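Local coordinates for protein tRNA (guanine(6)-N2)-methyltransferase (Thermus thermophilus, PDB 3TMA) that uses S-adenosyl-L-methionine to methylate N2 of the guanosine at position 6 of tRNA, giving m2G6 in tRNA(Phe), at residues Val231-Asp235 against Phe270-Asp274; Leu300-Leu304 against Ala326-Phe331. All coordinates share one frame; numbering follows the deposited sequence.

Interaction 1: Val231-Asp235 against Phe270-Asp274; sequences VYAGD and FPEVD
The ring of Phe270 lies along the strand from Tyr232 CB to Gly234 CA, and this is the tightly packed half of the contact. Its CD1 rests 3.7 Å from Tyr232 CB, while CZ comes to 3.7 Å from Gly234 CA, with that carbon near the ring plane. Glycine suits this place because it lets the ring edge come right up to the strand. Phe270 CG stands beside its own backbone N (chi1 -60°), carrying the ring towards the strand; there it also touches Leu208 and Leu259.

The other half reaches outward along the Tyr232 ring. Pro271 covers one face of that ring, its CD 4.0 Å from the ring centroid and 22° off the normal in a CH-pi contact, and its CG sits 3.6 Å from Tyr232 CZ. The compact pyrrolidine, its CD-H bonds polarised by the adjacent nitrogen, suits an aromatic face. Pro271 is exposed and Tyr232 partly so, which makes this the solvent side, though atoms meet as closely as in the buried half. Val273 is buried, and its CG1 approaches the tyrosine ring obliquely, 3.9 Å from CD2.

Strand 231-235 belongs to the parallel part of the Rossmann-fold methyltransferase sheet, and 270-274 leads into strand 275-278. The side chain of Ala233 is about 6 Å from Gly215, and that of Phe270 about 7 Å from that of Ala263; Gly215 and Ala263 probably bind S-adenosyl-L-methionine. Contact is largely apolar, with Ala233 O at the Phe270 ring edge, so mainly shape and buried hydrocarbon join loop to strand, while Glu272 and Asp274 pair with Arg206.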
ATOM      1  N   VAL A 231       0.197  21.825  -4.970  1.00 30.08           N
ATOM      2  CA  VAL A 231       1.134  20.807  -4.433  1.00 26.67           C
ATOM      3  C   VAL A 231       2.556  21.325  -4.619  1.00 28.43           C
ATOM      4  O   VAL A 231       2.917  21.746  -5.722  1.00 29.28           O
ATOM      5  CB  VAL A 231       1.026  19.455  -5.157  1.00 25.77           C
ATOM      6  CG1 VAL A 231       2.097  18.461  -4.611  1.00 25.46           C
ATOM      7  CG2 VAL A 231      -0.369  18.876  -4.947  1.00 25.93           C
ATOM      8  N   TYR A 232       3.296  21.417  -3.513  1.00 25.03           N
ATOM      9  CA  TYR A 232       4.678  21.906  -3.496  1.00 26.38           C
ATOM     10  C   TYR A 232       5.542  20.692  -3.122  1.00 24.89           C
ATOM     11  O   TYR A 232       5.110  19.851  -2.329  1.00 24.74           O
ATOM     12  CB  TYR A 232       4.820  22.992  -2.387  1.00 25.16           C
ATOM     13  CG  TYR A 232       3.985  24.243  -2.651  1.00 29.55           C
ATOM     14  CD1 TYR A 232       4.515  25.316  -3.367  1.00 29.35           C
ATOM     15  CD2 TYR A 232       2.693  24.376  -2.120  1.00 30.94           C
ATOM     16  CE1 TYR A 232       3.735  26.476  -3.618  1.00 31.98           C
ATOM     17  CE2 TYR A 232       1.940  25.533  -2.324  1.00 30.09           C
ATOM     18  CZ  TYR A 232       2.449  26.554  -3.095  1.00 33.76           C
ATOM     19  OH  TYR A 232       1.659  27.662  -3.310  1.00 35.96           O
ATOM     20  N   ALA A 233       6.743  20.592  -3.684  1.00 24.63           N
ATOM     21  CA  ALA A 233       7.554  19.423  -3.448  1.00 25.64           C
ATOM     22  C   ALA A 233       8.990  19.849  -3.555  1.00 28.70           C
ATOM     23  O   ALA A 233       9.355  20.567  -4.490  1.00 29.56           O
ATOM     24  CB  ALA A 233       7.245  18.334  -4.494  1.00 24.67           C
ATOM     25  N   GLY A 234       9.827  19.388  -2.620  1.00 28.24           N
ATOM     26  CA  GLY A 234      11.183  19.890  -2.576  1.00 31.59           C
ATOM     27  C   GLY A 234      12.197  18.790  -2.412  1.00 34.61           C
ATOM     28  O   GLY A 234      11.916  17.748  -1.785  1.00 34.62           O
ATOM     29  N   ASP A 235      13.400  19.025  -2.927  1.00 36.09           N
ATOM     30  CA  ASP A 235      14.491  18.106  -2.681  1.00 39.39           C
ATOM     31  C   ASP A 235      15.819  18.793  -3.011  1.00 43.32           C
ATOM     32  O   ASP A 235      15.857  19.744  -3.799  1.00 42.91           O
ATOM     33  CB  ASP A 235      14.315  16.871  -3.570  1.00 39.72           C
ATOM     34  CG  ASP A 235      15.096  15.679  -3.068  1.00 46.84           C
ATOM     35  OD1 ASP A 235      16.284  15.519  -3.487  1.00 54.85           O
ATOM     36  OD2 ASP A 235      14.511  14.887  -2.275  1.00 47.75           O
ATOM     37  N   PHE A 270       9.165  27.695   0.500  1.00 33.05           N
ATOM     38  CA  PHE A 270       7.731  27.399   0.373  1.00 32.49           C
ATOM     39  C   PHE A 270       6.876  28.339   1.195  1.00 33.17           C
ATOM     40  O   PHE A 270       7.265  28.700   2.300  1.00 34.83           O
ATOM     41  CB  PHE A 270       7.448  25.923   0.813  1.00 27.80           C
ATOM     42  CG  PHE A 270       8.192  24.901  -0.034  1.00 29.42           C
ATOM     43  CD1 PHE A 270       7.879  24.766  -1.399  1.00 27.31           C
ATOM     44  CD2 PHE A 270       9.263  24.183   0.492  1.00 31.38           C
ATOM     45  CE1 PHE A 270       8.576  23.877  -2.221  1.00 31.04           C
ATOM     46  CE2 PHE A 270       9.956  23.234  -0.308  1.00 32.97           C
ATOM     47  CZ  PHE A 270       9.608  23.098  -1.685  1.00 31.07           C
ATOM     48  N   PRO A 271       5.642  28.583   0.745  1.00 34.09           N
ATOM     49  CA  PRO A 271       4.691  29.401   1.488  1.00 34.36           C
ATOM     50  C   PRO A 271       3.918  28.555   2.503  1.00 32.51           C
ATOM     51  O   PRO A 271       4.131  27.318   2.599  1.00 28.62           O
ATOM     52  CB  PRO A 271       3.753  29.911   0.388  1.00 34.87           C
ATOM     53  CG  PRO A 271       3.677  28.768  -0.561  1.00 35.21           C
ATOM     54  CD  PRO A 271       5.083  28.140  -0.558  1.00 35.39           C
ATOM     55  N   GLU A 272       3.004  29.187   3.234  1.00 31.87           N
ATOM     56  CA  GLU A 272       2.153  28.423   4.159  1.00 32.82           C
ATOM     57  C   GLU A 272       1.372  27.335   3.371  1.00 31.72           C
ATOM     58  O   GLU A 272       0.977  27.570   2.217  1.00 29.77           O
ATOM     59  CB  GLU A 272       1.146  29.344   4.821  1.00 35.93           C
ATOM     60  CG  GLU A 272       0.148  28.599   5.728  1.00 39.75           C
ATOM     61  CD  GLU A 272      -0.838  29.554   6.386  1.00 47.31           C
ATOM     62  OE1 GLU A 272      -1.877  29.903   5.750  1.00 50.27           O
ATOM     63  OE2 GLU A 272      -0.549  29.975   7.526  1.00 53.21           O
ATOM     64  N   VAL A 273       1.126  26.195   4.008  1.00 27.87           N
ATOM     65  CA  VAL A 273       0.323  25.125   3.421  1.00 27.74           C
ATOM     66  C   VAL A 273      -0.624  24.553   4.495  1.00 28.15           C
ATOM     67  O   VAL A 273      -0.565  24.976   5.659  1.00 28.36           O
ATOM     68  CB  VAL A 273       1.217  23.949   2.845  1.00 25.83           C
ATOM     69  CG1 VAL A 273       2.094  24.416   1.700  1.00 25.70           C
ATOM     70  CG2 VAL A 273       2.025  23.292   3.947  1.00 25.25           C
ATOM     71  N   ASP A 274      -1.492  23.605   4.121  1.00 26.00           N
ATOM     72  CA  ASP A 274      -2.438  23.044   5.100  1.00 26.06           C
ATOM     73  C   ASP A 274      -1.937  21.710   5.644  1.00 24.58           C
ATOM     74  O   ASP A 274      -2.329  21.319   6.733  1.00 23.85           O
ATOM     75  CB  ASP A 274      -3.809  22.830   4.465  1.00 26.56           C
ATOM     76  CG  ASP A 274      -4.466  24.145   4.056  1.00 32.70           C
ATOM     77  OD1 ASP A 274      -4.792  24.922   4.975  1.00 37.07           O
ATOM     78  OD2 ASP A 274      -4.617  24.410   2.838  1.00 30.93           O
TER

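Interaction 2: Leu300-Leu304 against Ala326-Phe331; sequences LRGAL and ALPPGF
Leu304 sets its CD1 methyl almost squarely over the centre of the Phe331 ring, 3.7 Å from the centroid and only 3° off the normal, a CH-pi contact. With CG anti to its backbone N (chi1 -175°), the leucine extends its branched end across that face, while its CB lies 3.8 Å from Phe331 CE2. The same edge of the phenylalanine turns to the helix backbone, where CE2 meets Leu300 O at 3.5 Å.

These residues join helix 290-305 of the Rossmann-fold methyltransferase domain to the link between helix 320-326 and strand 331-338. A type I beta turn from Pro328 to Phe331 reverses the chain there; Pro329, at its second position before Gly330, supplies the fixed phi needed.

Pro328 faces the helix, its CD 3.7 Å from Leu300 CB, and its CB lies over the centre of the Arg301 guanidinium. Arginine combines a long aliphatic stem with a flat polar end: the chain runs extended from CG to NE, and NH1 donates to Ala326 O at 2.9 Å (164°), with the oxygen in the guanidinium plane. NH1 also bonds to Trp297 O, and a water connects NH2 to Leu327 O.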
ATOM      1  N   LEU A 300      11.265  20.132  11.653  1.00 27.64           N
ATOM      2  CA  LEU A 300       9.966  20.240  12.347  1.00 26.68           C
ATOM      3  C   LEU A 300       9.645  21.694  12.669  1.00 28.20           C
ATOM      4  O   LEU A 300       8.488  22.076  12.726  1.00 27.86           O
ATOM      5  CB  LEU A 300       9.934  19.418  13.626  1.00 25.68           C
ATOM      6  CG  LEU A 300       9.945  17.910  13.355  1.00 29.16           C
ATOM      7  CD1 LEU A 300      10.349  17.145  14.623  1.00 30.88           C
ATOM      8  CD2 LEU A 300       8.585  17.441  12.772  1.00 32.58           C
ATOM      9  N   ARG A 301      10.667  22.488  12.965  1.00 30.14           N
ATOM     10  CA  ARG A 301      10.416  23.900  13.227  1.00 32.58           C
ATOM     11  C   ARG A 301       9.989  24.674  11.982  1.00 31.83           C
ATOM     12  O   ARG A 301       9.112  25.542  12.053  1.00 32.27           O
ATOM     13  CB  ARG A 301      11.582  24.556  13.992  1.00 33.77           C
ATOM     14  CG  ARG A 301      11.488  24.205  15.499  1.00 36.54           C
ATOM     15  CD  ARG A 301      12.847  24.212  16.207  1.00 39.33           C
ATOM     16  NE  ARG A 301      12.650  23.665  17.547  1.00 44.03           N
ATOM     17  CZ  ARG A 301      12.490  22.366  17.803  1.00 46.33           C
ATOM     18  NH1 ARG A 301      12.529  21.460  16.804  1.00 43.86           N
ATOM     19  NH2 ARG A 301      12.235  21.987  19.042  1.00 48.42           N
ATOM     20  N   GLY A 302      10.608  24.363  10.849  1.00 29.83           N
ATOM     21  CA  GLY A 302      10.170  24.938   9.575  1.00 29.17           C
ATOM     22  C   GLY A 302       8.735  24.510   9.272  1.00 29.52           C
ATOM     23  O   GLY A 302       7.922  25.313   8.754  1.00 29.18           O
ATOM     24  N   ALA A 303       8.407  23.247   9.566  1.00 26.56           N
ATOM     25  CA  ALA A 303       7.059  22.752   9.240  1.00 26.02           C
ATOM     26  C   ALA A 303       6.032  23.515  10.060  1.00 27.78           C
ATOM     27  O   ALA A 303       5.014  23.951   9.530  1.00 27.31           O
ATOM     28  CB  ALA A 303       6.925  21.242   9.528  1.00 25.21           C
ATOM     29  N   LEU A 304       6.314  23.710  11.344  1.00 27.16           N
ATOM     30  CA  LEU A 304       5.403  24.437  12.234  1.00 31.28           C
ATOM     31  C   LEU A 304       5.176  25.861  11.743  1.00 32.15           C
ATOM     32  O   LEU A 304       4.064  26.407  11.856  1.00 34.86           O
ATOM     33  CB  LEU A 304       5.988  24.487  13.667  1.00 31.74           C
ATOM     34  CG  LEU A 304       5.083  25.103  14.729  1.00 34.24           C
ATOM     35  CD1 LEU A 304       3.958  24.152  15.057  1.00 31.90           C
ATOM     36  CD2 LEU A 304       5.886  25.411  16.004  1.00 38.67           C
ATOM     37  N   ALA A 326      12.759  15.750  19.257  1.00 38.67           N
ATOM     38  CA  ALA A 326      12.919  16.950  18.443  1.00 37.72           C
ATOM     39  C   ALA A 326      11.653  17.785  18.232  1.00 36.52           C
ATOM     40  O   ALA A 326      11.712  18.829  17.583  1.00 35.81           O
ATOM     41  CB  ALA A 326      13.529  16.563  17.075  1.00 38.27           C
ATOM     42  N   LEU A 327      10.490  17.269  18.639  1.00 36.01           N
ATOM     43  CA  LEU A 327       9.212  17.957  18.397  1.00 36.90           C
ATOM     44  C   LEU A 327       9.164  19.302  19.090  1.00 38.37           C
ATOM     45  O   LEU A 327       9.399  19.360  20.305  1.00 42.20           O
ATOM     46  CB  LEU A 327       8.054  17.138  18.941  1.00 36.23           C
ATOM     47  CG  LEU A 327       7.441  16.032  18.099  1.00 38.98           C
ATOM     48  CD1 LEU A 327       6.315  15.316  18.866  1.00 39.30           C
ATOM     49  CD2 LEU A 327       6.884  16.637  16.792  1.00 37.07           C
ATOM     50  N   PRO A 328       8.815  20.386  18.357  1.00 36.51           N
ATOM     51  CA  PRO A 328       8.596  21.596  19.132  1.00 37.55           C
ATOM     52  C   PRO A 328       7.254  21.550  19.858  1.00 38.38           C
ATOM     53  O   PRO A 328       6.337  20.822  19.433  1.00 37.39           O
ATOM     54  CB  PRO A 328       8.641  22.719  18.078  1.00 38.42           C
ATOM     55  CG  PRO A 328       8.277  22.042  16.772  1.00 36.77           C
ATOM     56  CD  PRO A 328       8.857  20.641  16.896  1.00 35.55           C
ATOM     57  N   PRO A 329       7.122  22.322  20.947  1.00 41.16           N
ATOM     58  CA  PRO A 329       5.905  22.239  21.772  1.00 42.09           C
ATOM     59  C   PRO A 329       4.640  22.872  21.123  1.00 42.15           C
ATOM     60  O   PRO A 329       3.518  22.642  21.598  1.00 43.60           O
ATOM     61  CB  PRO A 329       6.307  22.964  23.073  1.00 46.96           C
ATOM     62  CG  PRO A 329       7.499  23.813  22.703  1.00 50.02           C
ATOM     63  CD  PRO A 329       8.226  23.012  21.650  1.00 45.57           C
ATOM     64  N   GLY A 330       4.803  23.632  20.045  1.00 37.71           N
ATOM     65  CA  GLY A 330       3.639  24.104  19.288  1.00 39.01           C
ATOM     66  C   GLY A 330       2.831  23.011  18.552  1.00 36.20           C
ATOM     67  O   GLY A 330       1.762  23.298  18.028  1.00 36.71           O
ATOM     68  N   PHE A 331       3.382  21.802  18.441  1.00 35.18           N
ATOM     69  CA  PHE A 331       2.674  20.650  17.861  1.00 34.98           C
ATOM     70  C   PHE A 331       1.995  19.799  18.934  1.00 37.31           C
ATOM     71  O   PHE A 331       2.566  19.576  20.006  1.00 41.02           O
ATOM     72  CB  PHE A 331       3.677  19.756  17.082  1.00 31.68           C
ATOM     73  CG  PHE A 331       3.943  20.215  15.668  1.00 31.93           C
ATOM     74  CD1 PHE A 331       2.890  20.377  14.766  1.00 29.34           C
ATOM     75  CD2 PHE A 331       5.245  20.392  15.213  1.00 33.92           C
ATOM     76  CE1 PHE A 331       3.140  20.726  13.428  1.00 32.83           C
ATOM     77  CE2 PHE A 331       5.504  20.754  13.901  1.00 30.97           C
ATOM     78  CZ  PHE A 331       4.448  20.935  13.000  1.00 33.13           C
TER
HETATM   79  O   HOH W   1      12.158  19.558  20.957  1.00 30.53           O

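How the interactions relate
From the N terminus, the chain passes through the THUMP domain before both contacts arise in the methyltransferase domain. Interaction 1 closes first: from strand 231-235 the chain runs through helix 238-250 and strand 257-260, then returns in the loop 270-274. Strand 275-278 follows, and only later does helix 290-305 open interaction 2, which closes after strand 312-317 and helix 320-326 at the turn. The two loops are therefore in series, neither nested nor crossed. Interaction 1 ties a loop to the parallel part of the sheet; interaction 2 ties a helix to the approach to strand 331-338, outermost beside the antiparallel strand 347-353. Their centres lie about 16 Å apart and their nearest atoms about 6 Å.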